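Local coordinates for protein-tyrosine-phosphatase (Vibrio vulnificus, PDB 7DHF) that probably removes phosphate from phosphotyrosine in proteins by hydrolysis, as a low-molecular-weight protein tyrosine phosphatase, at residues Val13-Thr21 and Leu47-Ala56; Thr21-Leu30 and Tyr135-Ala146. The protein carries 1 engineered substitution. All coordinates share one frame; numbering follows the deposited sequence.

In the fold
From the N terminus, strand 7-12 runs into the phosphate-binding loop and helix 18-29, and both contacts start on this one unit. Contact 1 closes a loop of 25 residues, which includes strand 34-39, by bringing 47-56 back against the phosphate-binding loop and the first turn of the helix. Contact 2 spans a far longer excursion of 104 residues, at whose end helix 128-146 packs across the rest of helix 18-29. The segments alternate along the chain, so the two closures cross; they share T21 and touch where I138 meets the backbone of R18. Together they tie the active-site loop to 47-56, and helix 18-29 to the C-terminal helix 128-146.

Contact 1: residues Val13-Thr21 and Leu47-Ala56. With PO4 (phosphate ion), chain E.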
loop_
_atom_site.group_PDB
_atom_site.type_symbol
_atom_site.label_atom_id
_atom_site.label_comp_id
_atom_site.label_asym_id
_atom_site.label_seq_id
_atom_site.Cartn_x
_atom_site.Cartn_y
_atom_site.Cartn_z
ATOM N N VAL A 13 -0.950 -5.060 -5.655
ATOM C CA VAL A 13 -1.592 -5.919 -6.651
ATOM C C VAL A 13 -2.996 -6.352 -6.215
ATOM O O VAL A 13 -3.976 -6.100 -6.915
ATOM C CB VAL A 13 -0.702 -7.127 -7.013
ATOM C CG1 VAL A 13 -1.407 -8.053 -7.997
ATOM C CG2 VAL A 13 0.622 -6.648 -7.584
ATOM N N GLY A 14 -3.101 -7.026 -5.072
ATOM C CA GLY A 14 -4.382 -7.556 -4.639
ATOM C C GLY A 14 -5.149 -6.638 -3.708
ATOM O O GLY A 14 -6.366 -6.776 -3.554
ATOM N N ASN A 15 -4.442 -5.700 -3.081
ATOM C CA ASN A 15 -5.025 -4.806 -2.081
ATOM C C ASN A 15 -5.619 -5.586 -0.907
ATOM O O ASN A 15 -6.649 -5.209 -0.345
ATOM C CB ASN A 15 -6.034 -3.835 -2.707
ATOM C CG ASN A 15 -6.359 -2.638 -1.811
ATOM O OD1 ASN A 15 -7.497 -2.167 -1.783
ATOM N ND2 ASN A 15 -5.363 -2.133 -1.092
ATOM N N ILE A 16 -4.945 -6.668 -0.518
ATOM C CA ILE A 16 -5.333 -7.432 0.667
ATOM C C ILE A 16 -4.199 -7.638 1.661
ATOM O O ILE A 16 -4.474 -7.957 2.833
ATOM C CB ILE A 16 -5.976 -8.790 0.297
ATOM C CG1 ILE A 16 -5.037 -9.615 -0.590
ATOM C CG2 ILE A 16 -7.330 -8.575 -0.369
ATOM C CD1 ILE A 16 -5.435 -11.076 -0.722
ATOM N N CYS A 17 -2.930 -7.480 1.277
ATOM C CA CYS A 17 -1.818 -7.732 2.189
ATOM C C CYS A 17 -0.968 -6.483 2.414
ATOM O O CYS A 17 -1.135 -5.792 3.423
ATOM C CB CYS A 17 -0.954 -8.889 1.675
ATOM S SG CYS A 17 -1.783 -10.506 1.712
ATOM N N ARG A 18 -0.057 -6.182 1.484
ATOM C CA ARG A 18 0.898 -5.096 1.701
ATOM C C ARG A 18 0.218 -3.736 1.658
ATOM O O ARG A 18 0.480 -2.874 2.506
ATOM C CB ARG A 18 1.992 -5.134 0.639
ATOM C CG ARG A 18 2.889 -6.346 0.681
ATOM C CD ARG A 18 3.637 -6.483 -0.626
ATOM N NE ARG A 18 2.714 -6.752 -1.725
ATOM C CZ ARG A 18 3.076 -6.876 -2.996
ATOM N NH1 ARG A 18 4.350 -6.752 -3.343
ATOM N NH2 ARG A 18 2.160 -7.124 -3.921
ATOM N N SER A 19 -0.623 -3.503 0.655
ATOM C CA SER A 19 -1.119 -2.148 0.458
ATOM C C SER A 19 -2.095 -1.719 1.553
ATOM O O SER A 19 -2.020 -0.568 1.999
ATOM C CB SER A 19 -1.661 -1.929 -0.961
ATOM O OG SER A 19 -2.607 -2.903 -1.344
ATOM N N PRO A 20 -3.000 -2.581 2.046
ATOM C CA PRO A 20 -3.778 -2.163 3.226
ATOM C C PRO A 20 -2.917 -1.971 4.461
ATOM O O PRO A 20 -3.177 -1.062 5.259
ATOM C CB PRO A 20 -4.813 -3.284 3.401
ATOM C CG PRO A 20 -4.256 -4.444 2.685
ATOM C CD PRO A 20 -3.467 -3.883 1.534
ATOM N N THR A 21 -1.898 -2.810 4.648
ATOM C CA THR A 21 -0.996 -2.629 5.781
ATOM C C THR A 21 -0.279 -1.289 5.686
ATOM O O THR A 21 -0.252 -0.515 6.649
ATOM C CB THR A 21 0.004 -3.786 5.849
ATOM O OG1 THR A 21 -0.698 -5.023 6.039
ATOM C CG2 THR A 21 0.984 -3.592 7.003
ATOM N N LEU A 47 -10.937 -10.092 -5.905
ATOM C CA LEU A 47 -10.746 -9.661 -4.528
ATOM C C LEU A 47 -11.523 -8.409 -4.134
ATOM O O LEU A 47 -11.510 -8.055 -2.951
ATOM C CB LEU A 47 -9.253 -9.437 -4.244
ATOM C CG LEU A 47 -8.372 -10.690 -4.263
ATOM C CD1 LEU A 47 -6.906 -10.312 -4.147
ATOM C CD2 LEU A 47 -8.755 -11.653 -3.147
ATOM N N ILE A 48 -12.190 -7.728 -5.070
ATOM C CA ILE A 48 -12.869 -6.482 -4.723
ATOM C C ILE A 48 -13.853 -6.725 -3.589
ATOM O O ILE A 48 -14.676 -7.649 -3.638
ATOM C CB ILE A 48 -13.557 -5.870 -5.953
ATOM C CG1 ILE A 48 -12.504 -5.398 -6.961
ATOM C CG2 ILE A 48 -14.479 -4.714 -5.534
ATOM C CD1 ILE A 48 -13.074 -4.737 -8.202
ATOM N N GLY A 49 -13.777 -5.880 -2.562
ATOM C CA GLY A 49 -14.627 -5.988 -1.400
ATOM C C GLY A 49 -14.071 -6.849 -0.289
ATOM O O GLY A 49 -14.581 -6.784 0.837
ATOM N N LYS A 50 -13.041 -7.643 -0.561
ATOM C CA LYS A 50 -12.526 -8.555 0.442
ATOM C C LYS A 50 -11.795 -7.786 1.544
ATOM O O LYS A 50 -11.204 -6.731 1.294
ATOM C CB LYS A 50 -11.571 -9.558 -0.196
ATOM C CG LYS A 50 -12.261 -10.585 -1.084
ATOM C CD LYS A 50 -12.955 -11.661 -0.258
ATOM C CE LYS A 50 -13.692 -12.670 -1.126
ATOM N NZ LYS A 50 -14.884 -12.079 -1.790
ATOM N N PRO A 51 -11.806 -8.302 2.769
ATOM C CA PRO A 51 -11.030 -7.674 3.839
ATOM C C PRO A 51 -9.547 -7.933 3.645
ATOM O O PRO A 51 -9.122 -8.729 2.804
ATOM C CB PRO A 51 -11.552 -8.367 5.099
ATOM C CG PRO A 51 -11.945 -9.724 4.627
ATOM C CD PRO A 51 -12.483 -9.528 3.232
ATOM N N ALA A 52 -8.745 -7.237 4.442
ATOM C CA ALA A 52 -7.327 -7.545 4.476
ATOM C C ALA A 52 -7.131 -8.982 4.943
ATOM O O ALA A 52 -7.931 -9.526 5.710
ATOM C CB ALA A 52 -6.596 -6.583 5.411
ATOM N N ASP A 53 -6.066 -9.602 4.447
ATOM C CA ASP A 53 -5.737 -10.966 4.828
ATOM C C ASP A 53 -5.658 -11.085 6.346
ATOM O O ASP A 53 -5.094 -10.223 7.023
ATOM C CB ASP A 53 -4.392 -11.334 4.204
ATOM C CG ASP A 53 -4.012 -12.775 4.441
ATOM O OD1 ASP A 53 -4.155 -13.588 3.504
ATOM O OD2 ASP A 53 -3.561 -13.089 5.562
ATOM N N ALA A 54 -6.223 -12.172 6.878
ATOM C CA ALA A 54 -6.323 -12.322 8.326
ATOM C C ALA A 54 -4.957 -12.247 8.998
ATOM O O ALA A 54 -4.828 -11.693 10.096
ATOM C CB ALA A 54 -7.011 -13.643 8.668
ATOM N N MET A 55 -3.924 -12.808 8.366
ATOM C CA MET A 55 -2.604 -12.772 8.984
ATOM C C MET A 55 -1.996 -11.377 8.904
ATOM O O MET A 55 -1.257 -10.972 9.809
ATOM C CB MET A 55 -1.678 -13.797 8.332
ATOM C CG MET A 55 -0.388 -14.034 9.108
ATOM S SD MET A 55 -0.689 -14.679 10.773
ATOM C CE MET A 55 -1.150 -16.370 10.406
ATOM N N ALA A 56 -2.287 -10.630 7.835
ATOM C CA ALA A 56 -1.868 -9.233 7.782
ATOM C C ALA A 56 -2.524 -8.427 8.897
ATOM O O ALA A 56 -1.871 -7.601 9.545
ATOM C CB ALA A 56 -2.194 -8.634 6.414
HETATM P P PO4 E . -1.127 -6.655 -1.927
HETATM O O1 PO4 E . -2.262 -7.614 -1.631
HETATM O O2 PO4 E . 0.053 -7.049 -1.071
HETATM O O3 PO4 E . -1.600 -5.269 -1.559
HETATM O O4 PO4 E . -0.771 -6.750 -3.393
HETATM O O HOH W 1 0.339 -6.533 8.253
#
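I16 and L47 meet methyl to methyl, their CD1 atoms 3.8 Å apart and their side chains crossing at about a right angle. I16 has CG1 lodged between its backbone N and carbonyl carbon (chi1 56°), and with an extended chi2 this carries CD1 to L47, while the CG2 branch lies against the carbonyl oxygen of P51. L47 CD1 also reaches the backbone of G14, so a single methyl touches the loop at two places. The backbone of I16 is held as well: its carbonyl oxygen accepts a nearly straight hydrogen bond from D53 N (2.8 Å), tilted 23° from the carbonyl plane, and the same oxygen has A52 CA close by. The side chain of D53 comes alongside C17, CB to SG 3.7 Å, while its OD2 caps the helix that follows by accepting from M55 N. Farther along, the methyl of A56 faces T21 OG1, a hydroxyl that donates to C17 O and accepts a hydrogen bond from a water that also donates to A56 O.

The same loop turns its backbone N-H groups onto a phosphate ion. R18 bends at chi3 (-65°) and meets the anion with its guanidinium edge: NE reaches phosphate O2 at 2.8 Å in an almost linear bond and NH2 reaches phosphate O4 at 3.0 Å. Its NH1 is held by a salt bridge to E90. S19 OG lies 2.6 Å from phosphate O3 and is itself gripped by N15 ND2 at 2.9 Å, in the amide plane, so N15 positions it from the second shell. A cradle of main-chain N-H groups closed by an arginine at the start of a helix is the P-loop of the low-molecular-weight tyrosine phosphatases; the predicted nucleophile position, 12, carries an engineered alanine in this structure.

Contact 2: residues Thr21-Leu30 and Tyr135-Ala146; sequences TGERVLQKLL and YQLIDEAAQAWA
V25 is the knob of this helix pair: its side chain sits in a hollow formed by Y135, I138, D139 and A142. The two methyls divide the work. CG1, anti to the backbone N (chi1 172°), presses on A142 CB at 3.7 Å, whereas CG2 reaches Y135 CE1, also at 3.7 Å, approaching the ring obliquely. One turn earlier, G22 offers a flat patch on which I138 CG2 rests, 3.6 Å from G22 CA. T21 CG2 touches both Y135 CD1 and I138 CD1. Toward the C-terminal ends, L29 CD1 settles over the small side chain and carbonyl of A142, and L29 CB meets A146 CB at 3.8 Å; L30 CD2 lies against the A146 carbonyl oxygen. L29 thus faces A142 and A146, and I138 faces G22, so small residues on each helix receive larger ones from the other. The axes of 21-29 and 135-146 approach to 9.4 Å at a crossing angle of -40°. No hydrogen bond crosses between 21-30 and 135-146.

Beneath them, L30 touches I8 of the parallel sheet, and W145 packs on L87. At the other end Y135 reaches helix 54-61, so helix 128-146 bridges that helix, helix 18-29 and the sheet.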
loop_
_atom_site.group_PDB
_atom_site.type_symbol
_atom_site.label_atom_id
_atom_site.label_comp_id
_atom_site.label_asym_id
_atom_site.label_seq_id
_atom_site.Cartn_x
_atom_site.Cartn_y
_atom_site.Cartn_z
ATOM N N THR A 21 -1.898 -2.810 4.648
ATOM C CA THR A 21 -0.996 -2.629 5.781
ATOM C C THR A 21 -0.279 -1.289 5.686
ATOM O O THR A 21 -0.252 -0.515 6.649
ATOM C CB THR A 21 0.004 -3.786 5.849
ATOM O OG1 THR A 21 -0.698 -5.023 6.039
ATOM C CG2 THR A 21 0.984 -3.592 7.003
ATOM N N GLY A 22 0.299 -0.993 4.520
ATOM C CA GLY A 22 0.972 0.283 4.340
ATOM C C GLY A 22 0.038 1.465 4.512
ATOM O O GLY A 22 0.418 2.488 5.085
ATOM N N GLU A 23 -1.194 1.343 4.011
ATOM C CA GLU A 23 -2.195 2.385 4.224
ATOM C C GLU A 23 -2.343 2.707 5.704
ATOM O O GLU A 23 -2.278 3.871 6.112
ATOM C CB GLU A 23 -3.545 1.941 3.652
ATOM C CG GLU A 23 -4.710 2.887 3.975
ATOM C CD GLU A 23 -6.071 2.253 3.762
ATOM O OE1 GLU A 23 -6.237 1.502 2.781
ATOM O OE2 GLU A 23 -6.977 2.507 4.587
ATOM N N ARG A 24 -2.570 1.680 6.523
ATOM C CA ARG A 24 -2.909 1.910 7.923
ATOM C C ARG A 24 -1.684 2.282 8.750
ATOM O O ARG A 24 -1.785 3.098 9.670
ATOM C CB ARG A 24 -3.623 0.686 8.496
ATOM C CG ARG A 24 -4.917 0.330 7.769
ATOM C CD ARG A 24 -5.974 1.423 7.888
ATOM N NE ARG A 24 -7.202 1.070 7.174
ATOM C CZ ARG A 24 -8.182 0.322 7.678
ATOM N NH1 ARG A 24 -8.098 -0.160 8.911
ATOM N NH2 ARG A 24 -9.250 0.053 6.943
ATOM N N VAL A 25 -0.521 1.704 8.442
ATOM C CA VAL A 25 0.708 2.120 9.117
ATOM C C VAL A 25 0.981 3.591 8.841
ATOM O O VAL A 25 1.249 4.375 9.759
ATOM C CB VAL A 25 1.889 1.226 8.697
ATOM C CG1 VAL A 25 3.208 1.782 9.234
ATOM C CG2 VAL A 25 1.680 -0.199 9.188
ATOM N N LEU A 26 0.905 3.990 7.569
ATOM C CA LEU A 26 1.157 5.382 7.217
ATOM C C LEU A 26 0.091 6.300 7.804
ATOM O O LEU A 26 0.400 7.410 8.254
ATOM C CB LEU A 26 1.225 5.519 5.697
ATOM C CG LEU A 26 1.890 6.777 5.140
ATOM C CD1 LEU A 26 3.350 6.872 5.567
ATOM C CD2 LEU A 26 1.783 6.798 3.623
ATOM N N GLN A 27 -1.169 5.859 7.808
ATOM C CA GLN A 27 -2.235 6.693 8.349
ATOM C C GLN A 27 -1.998 6.985 9.825
ATOM O O GLN A 27 -2.249 8.101 10.293
ATOM C CB GLN A 27 -3.587 6.012 8.143
ATOM C CG GLN A 27 -4.782 6.855 8.564
ATOM C CD GLN A 27 -4.930 8.107 7.720
ATOM O OE1 GLN A 27 -5.614 8.099 6.697
ATOM N NE2 GLN A 27 -4.290 9.191 8.148
ATOM N N LYS A 28 -1.517 5.991 10.573
ATOM C CA LYS A 28 -1.233 6.200 11.990
ATOM C C LYS A 28 -0.096 7.195 12.181
ATOM O O LYS A 28 -0.124 8.010 13.111
ATOM C CB LYS A 28 -0.901 4.862 12.650
ATOM C CG LYS A 28 -0.674 4.947 14.145
ATOM C CD LYS A 28 -0.377 3.574 14.721
ATOM C CE LYS A 28 0.038 3.648 16.176
ATOM N NZ LYS A 28 0.538 2.333 16.667
ATOM N N LEU A 29 0.910 7.155 11.306
ATOM C CA LEU A 29 2.031 8.079 11.398
ATOM C C LEU A 29 1.695 9.463 10.868
ATOM O O LEU A 29 2.360 10.435 11.245
ATOM C CB LEU A 29 3.211 7.547 10.582
ATOM C CG LEU A 29 3.912 6.288 11.083
ATOM C CD1 LEU A 29 4.770 5.686 9.984
ATOM C CD2 LEU A 29 4.770 6.632 12.291
ATOM N N LEU A 30 0.681 9.579 10.015
ATOM C CA LEU A 30 0.340 10.838 9.356
ATOM C C LEU A 30 -1.139 11.131 9.559
ATOM O O LEU A 30 -1.932 11.096 8.612
ATOM C CB LEU A 30 0.691 10.769 7.870
ATOM C CG LEU A 30 2.187 10.719 7.549
ATOM C CD1 LEU A 30 2.410 10.444 6.074
ATOM C CD2 LEU A 30 2.871 12.018 7.947
ATOM N N TYR A 135 5.667 -6.688 7.143
ATOM C CA TYR A 135 5.336 -5.614 8.072
ATOM C C TYR A 135 6.582 -4.839 8.476
ATOM O O TYR A 135 6.554 -3.606 8.560
ATOM C CB TYR A 135 4.618 -6.152 9.313
ATOM C CG TYR A 135 4.092 -5.022 10.161
ATOM C CD1 TYR A 135 2.804 -4.542 9.982
ATOM C CD2 TYR A 135 4.902 -4.392 11.100
ATOM C CE1 TYR A 135 2.324 -3.488 10.726
ATOM C CE2 TYR A 135 4.430 -3.331 11.849
ATOM C CZ TYR A 135 3.140 -2.884 11.658
ATOM O OH TYR A 135 2.656 -1.829 12.395
ATOM N N GLN A 136 7.685 -5.546 8.732
ATOM C CA GLN A 136 8.919 -4.874 9.125
ATOM C C GLN A 136 9.358 -3.868 8.068
ATOM O O GLN A 136 9.666 -2.713 8.384
ATOM C CB GLN A 136 10.018 -5.909 9.364
ATOM C CG GLN A 136 11.341 -5.310 9.818
ATOM C CD GLN A 136 11.256 -4.693 11.198
ATOM O OE1 GLN A 136 10.494 -5.154 12.047
ATOM N NE2 GLN A 136 12.040 -3.648 11.429
ATOM N N LEU A 137 9.409 -4.296 6.805
ATOM C CA LEU A 137 9.814 -3.387 5.737
ATOM C C LEU A 137 8.827 -2.239 5.592
ATOM O O LEU A 137 9.229 -1.085 5.415
ATOM C CB LEU A 137 9.955 -4.146 4.419
ATOM C CG LEU A 137 11.062 -5.200 4.353
ATOM C CD1 LEU A 137 11.022 -5.922 3.015
ATOM C CD2 LEU A 137 12.436 -4.588 4.585
ATOM N N ILE A 138 7.528 -2.536 5.650
ATOM C CA ILE A 138 6.520 -1.485 5.536
ATOM C C ILE A 138 6.680 -0.477 6.665
ATOM O O ILE A 138 6.616 0.739 6.446
ATOM C CB ILE A 138 5.111 -2.106 5.499
ATOM C CG1 ILE A 138 4.910 -2.861 4.183
ATOM C CG2 ILE A 138 4.035 -1.039 5.686
ATOM C CD1 ILE A 138 3.660 -3.716 4.138
ATOM N N ASP A 139 6.903 -0.967 7.885
ATOM C CA ASP A 139 7.064 -0.088 9.038
ATOM C C ASP A 139 8.279 0.819 8.868
ATOM O O ASP A 139 8.179 2.045 9.001
ATOM C CB ASP A 139 7.192 -0.952 10.297
ATOM C CG ASP A 139 7.172 -0.142 11.576
ATOM O OD1 ASP A 139 6.763 1.036 11.542
ATOM O OD2 ASP A 139 7.553 -0.703 12.626
ATOM N N GLU A 140 9.439 0.233 8.571
ATOM C CA GLU A 140 10.643 1.034 8.369
ATOM C C GLU A 140 10.448 2.044 7.244
ATOM O O GLU A 140 10.837 3.213 7.369
ATOM C CB GLU A 140 11.818 0.116 8.033
ATOM C CG GLU A 140 12.260 -0.791 9.168
ATOM C CD GLU A 140 13.447 -1.657 8.785
ATOM O OE1 GLU A 140 14.241 -1.228 7.920
ATOM O OE2 GLU A 140 13.586 -2.765 9.349
ATOM N N ALA A 141 9.858 1.605 6.131
ATOM C CA ALA A 141 9.668 2.484 4.984
ATOM C C ALA A 141 8.695 3.612 5.303
ATOM O O ALA A 141 8.913 4.761 4.900
ATOM C CB ALA A 141 9.162 1.662 3.800
ATOM N N ALA A 142 7.616 3.300 6.023
ATOM C CA ALA A 142 6.607 4.304 6.344
ATOM C C ALA A 142 7.144 5.341 7.320
ATOM O O ALA A 142 6.843 6.533 7.191
ATOM C CB ALA A 142 5.366 3.623 6.918
ATOM N N GLN A 143 7.923 4.906 8.316
ATOM C CA GLN A 143 8.533 5.853 9.243
ATOM C C GLN A 143 9.324 6.912 8.496
ATOM O O GLN A 143 9.276 8.098 8.841
ATOM C CB GLN A 143 9.462 5.121 10.211
ATOM C CG GLN A 143 8.769 4.274 11.251
ATOM C CD GLN A 143 9.761 3.545 12.129
ATOM O OE1 GLN A 143 10.845 4.057 12.413
ATOM N NE2 GLN A 143 9.400 2.344 12.563
ATOM N N ALA A 144 10.068 6.499 7.470
ATOM C CA ALA A 144 10.884 7.441 6.718
ATOM C C ALA A 144 10.018 8.396 5.905
ATOM O O ALA A 144 10.287 9.602 5.866
ATOM C CB ALA A 144 11.852 6.679 5.816
ATOM N N TRP A 145 8.973 7.880 5.254
ATOM C CA TRP A 145 8.073 8.750 4.502
ATOM C C TRP A 145 7.398 9.765 5.415
ATOM O O TRP A 145 7.210 10.926 5.033
ATOM C CB TRP A 145 7.012 7.917 3.780
ATOM C CG TRP A 145 7.427 7.461 2.420
ATOM C CD1 TRP A 145 7.632 6.176 2.010
ATOM C CD2 TRP A 145 7.691 8.291 1.284
ATOM N NE1 TRP A 145 8.007 6.155 0.689
ATOM C CE2 TRP A 145 8.051 7.441 0.220
ATOM C CE3 TRP A 145 7.660 9.672 1.064
ATOM C CZ2 TRP A 145 8.377 7.925 -1.044
ATOM C CZ3 TRP A 145 7.984 10.150 -0.192
ATOM C CH2 TRP A 145 8.338 9.280 -1.229
ATOM N N ALA A 146 7.024 9.345 6.625
ATOM C CA ALA A 146 6.282 10.224 7.524
ATOM C C ALA A 146 7.067 11.482 7.871
ATOM O O ALA A 146 6.470 12.529 8.138
ATOM C CB ALA A 146 5.898 9.469 8.795
#